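Local coordinates for protein nucleoporin NUP116 (Candida glabrata, PDB 3NF5) that probably serves as a structural constituent of the nuclear pore complex, to which this C-terminal domain, related to the Nup98 autopeptidase family, targets the protein, at residues A[49-54]-A[91-96]. Sequence-based numbering, arbitrary orientation.
Sequences IEFLDP and KGLNVR
Phe-51 and Leu-93 form the tight half of this contact. Leu-93 lays CD2 over one face of the Phe-51 ring, 4.0 Å from its centroid and displaced toward the rim, a CH-pi contact, while Ile-49 CG1 lies against the opposite face. A flat aromatic suits a slot between two branched aliphatics. Val-95 extends the apolar patch: its CG2 lies 3.8 Å from Phe-51 CD2, approaching the ring obliquely, and its compact beta-branched side chain also touches Val-55.

Where the strand ends, Leu-52 N donates to Arg-96 O over 2.7 Å in a nearly straight bond (168°), tying the two backbones just beyond the apolar cluster. The solvent side is looser and polar. Arg-96 has CG anti to its own backbone N (chi1 -165°), and a bend at chi3 brings the guanidinium over to Asp-53. There Arg-96 NH2 bonds Asp-53 OD1 at 2.8 Å as part of a salt bridge; the donor meets the carboxylate from above its plane, and the two flat groups are turned 60° apart, so this is a single-bond grip rather than a coplanar fork. Leu-52 CB backs one face of the Arg-96 guanidinium, 3.9 Å from Arg-96 NH1. A long, charged arginine can thus cover aliphatic carbon while remaining exposed.

Gly-92, with its positive phi, suits the first corner position of the type II' turn from Lys-91 to Asn-94 that brings Leu-93 to the ring. The whole joins the end of strand 47-51 to the loop entering strand 97-101, its antiparallel neighbour in the central sheet of this Nup98-like C-terminal domain.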
loop_
_atom_site.group_PDB
_atom_site.type_symbol
_atom_site.label_atom_id
_atom_site.label_comp_id
_atom_site.label_asym_id
_atom_site.label_seq_id
_atom_site.Cartn_x
_atom_site.Cartn_y
_atom_site.Cartn_z
ATOM N N ILE A 49 -1.313 0.534 3.084
ATOM C CA ILE A 49 -1.647 1.957 3.170
ATOM C C ILE A 49 -2.729 2.202 4.244
ATOM O O ILE A 49 -3.707 1.443 4.370
ATOM C CB ILE A 49 -2.053 2.499 1.780
ATOM C CG1 ILE A 49 -2.273 4.026 1.871
ATOM C CG2 ILE A 49 -3.188 1.744 1.232
ATOM C CD1 ILE A 49 -2.387 4.715 0.517
ATOM N N GLU A 50 -2.473 3.230 5.049
ATOM C CA GLU A 50 -3.304 3.601 6.257
ATOM C C GLU A 50 -3.692 5.076 5.995
ATOM O O GLU A 50 -2.871 5.953 6.070
ATOM C CB GLU A 50 -2.521 3.410 7.551
ATOM C CG GLU A 50 -2.220 1.925 7.818
ATOM C CD GLU A 50 -1.073 1.682 8.767
ATOM O OE1 GLU A 50 -1.070 0.617 9.445
ATOM O OE2 GLU A 50 -0.151 2.506 8.812
ATOM N N PHE A 51 -4.927 5.288 5.580
ATOM C CA PHE A 51 -5.436 6.610 5.296
ATOM C C PHE A 51 -5.638 7.362 6.612
ATOM O O PHE A 51 -6.219 6.841 7.553
ATOM C CB PHE A 51 -6.726 6.529 4.498
ATOM C CG PHE A 51 -6.520 6.006 3.142
ATOM C CD1 PHE A 51 -6.611 4.650 2.901
ATOM C CD2 PHE A 51 -6.111 6.844 2.144
ATOM C CE1 PHE A 51 -6.357 4.152 1.647
ATOM C CE2 PHE A 51 -5.825 6.373 0.902
ATOM C CZ PHE A 51 -5.955 5.006 0.642
ATOM N N LEU A 52 -5.108 8.558 6.671
ATOM C CA LEU A 52 -5.048 9.303 7.920
ATOM C C LEU A 52 -6.158 10.338 7.991
ATOM O O LEU A 52 -6.456 10.811 9.054
ATOM C CB LEU A 52 -3.701 9.927 8.077
ATOM C CG LEU A 52 -2.583 8.917 8.134
ATOM C CD1 LEU A 52 -1.241 9.657 8.146
ATOM C CD2 LEU A 52 -2.706 8.040 9.342
ATOM N N ASP A 53 -6.782 10.681 6.867
ATOM C CA ASP A 53 -8.046 11.396 6.914
ATOM C C ASP A 53 -9.209 10.502 6.555
ATOM O O ASP A 53 -8.998 9.487 5.873
ATOM C CB ASP A 53 -7.987 12.523 5.933
ATOM C CG ASP A 53 -7.001 13.642 6.358
ATOM O OD1 ASP A 53 -6.798 13.900 7.584
ATOM O OD2 ASP A 53 -6.409 14.206 5.410
ATOM N N PRO A 54 -10.457 10.925 6.875
ATOM C CA PRO A 54 -11.632 10.259 6.276
ATOM C C PRO A 54 -11.571 10.093 4.747
ATOM O O PRO A 54 -11.203 11.013 4.025
ATOM C CB PRO A 54 -12.791 11.172 6.651
ATOM C CG PRO A 54 -12.311 11.980 7.825
ATOM C CD PRO A 54 -10.836 12.146 7.622
ATOM N N LYS A 91 -10.574 14.416 -2.452
ATOM C CA LYS A 91 -11.757 13.607 -2.763
ATOM C C LYS A 91 -11.384 12.146 -2.955
ATOM O O LYS A 91 -10.240 11.784 -3.336
ATOM C CB LYS A 91 -12.466 14.099 -4.059
ATOM C CG LYS A 91 -12.614 15.659 -4.234
ATOM C CD LYS A 91 -13.699 16.283 -3.314
ATOM C CE LYS A 91 -14.179 17.707 -3.805
ATOM N NZ LYS A 91 -13.112 18.554 -4.508
ATOM N N GLY A 92 -12.348 11.284 -2.728
ATOM C CA GLY A 92 -12.100 9.837 -2.921
ATOM C C GLY A 92 -10.983 9.275 -1.999
ATOM O O GLY A 92 -10.940 9.591 -0.813
ATOM N N LEU A 93 -10.105 8.453 -2.544
ATOM C CA LEU A 93 -8.883 7.998 -1.823
ATOM C C LEU A 93 -7.709 8.997 -1.846
ATOM O O LEU A 93 -6.602 8.726 -1.330
ATOM C CB LEU A 93 -8.476 6.635 -2.346
ATOM C CG LEU A 93 -9.442 5.512 -1.961
ATOM C CD1 LEU A 93 -9.113 4.271 -2.770
ATOM C CD2 LEU A 93 -9.448 5.184 -0.471
ATOM N N ASN A 94 -7.929 10.146 -2.475
ATOM C CA ASN A 94 -6.867 11.120 -2.691
ATOM C C ASN A 94 -6.692 12.062 -1.510
ATOM O O ASN A 94 -6.864 13.268 -1.657
ATOM C CB ASN A 94 -7.094 11.900 -4.000
ATOM C CG ASN A 94 -5.823 12.451 -4.585
ATOM O OD1 ASN A 94 -4.711 12.257 -4.048
ATOM N ND2 ASN A 94 -5.954 13.135 -5.716
ATOM N N VAL A 95 -6.314 11.495 -0.357
ATOM C CA VAL A 95 -6.187 12.171 0.910
ATOM C C VAL A 95 -4.906 11.682 1.628
ATOM O O VAL A 95 -4.139 10.846 1.075
ATOM C CB VAL A 95 -7.429 11.869 1.799
ATOM C CG1 VAL A 95 -8.753 12.325 1.081
ATOM C CG2 VAL A 95 -7.508 10.364 2.201
ATOM N N ARG A 96 -4.684 12.178 2.833
ATOM C CA ARG A 96 -3.446 11.963 3.554
ATOM C C ARG A 96 -3.355 10.487 3.999
ATOM O O ARG A 96 -4.349 9.925 4.425
ATOM C CB ARG A 96 -3.385 12.925 4.719
ATOM C CG ARG A 96 -2.043 13.085 5.369
ATOM C CD ARG A 96 -2.050 14.280 6.284
ATOM N NE ARG A 96 -3.244 14.225 7.139
ATOM C CZ ARG A 96 -3.291 13.774 8.403
ATOM N NH1 ARG A 96 -2.197 13.365 9.039
ATOM N NH2 ARG A 96 -4.457 13.750 9.048
#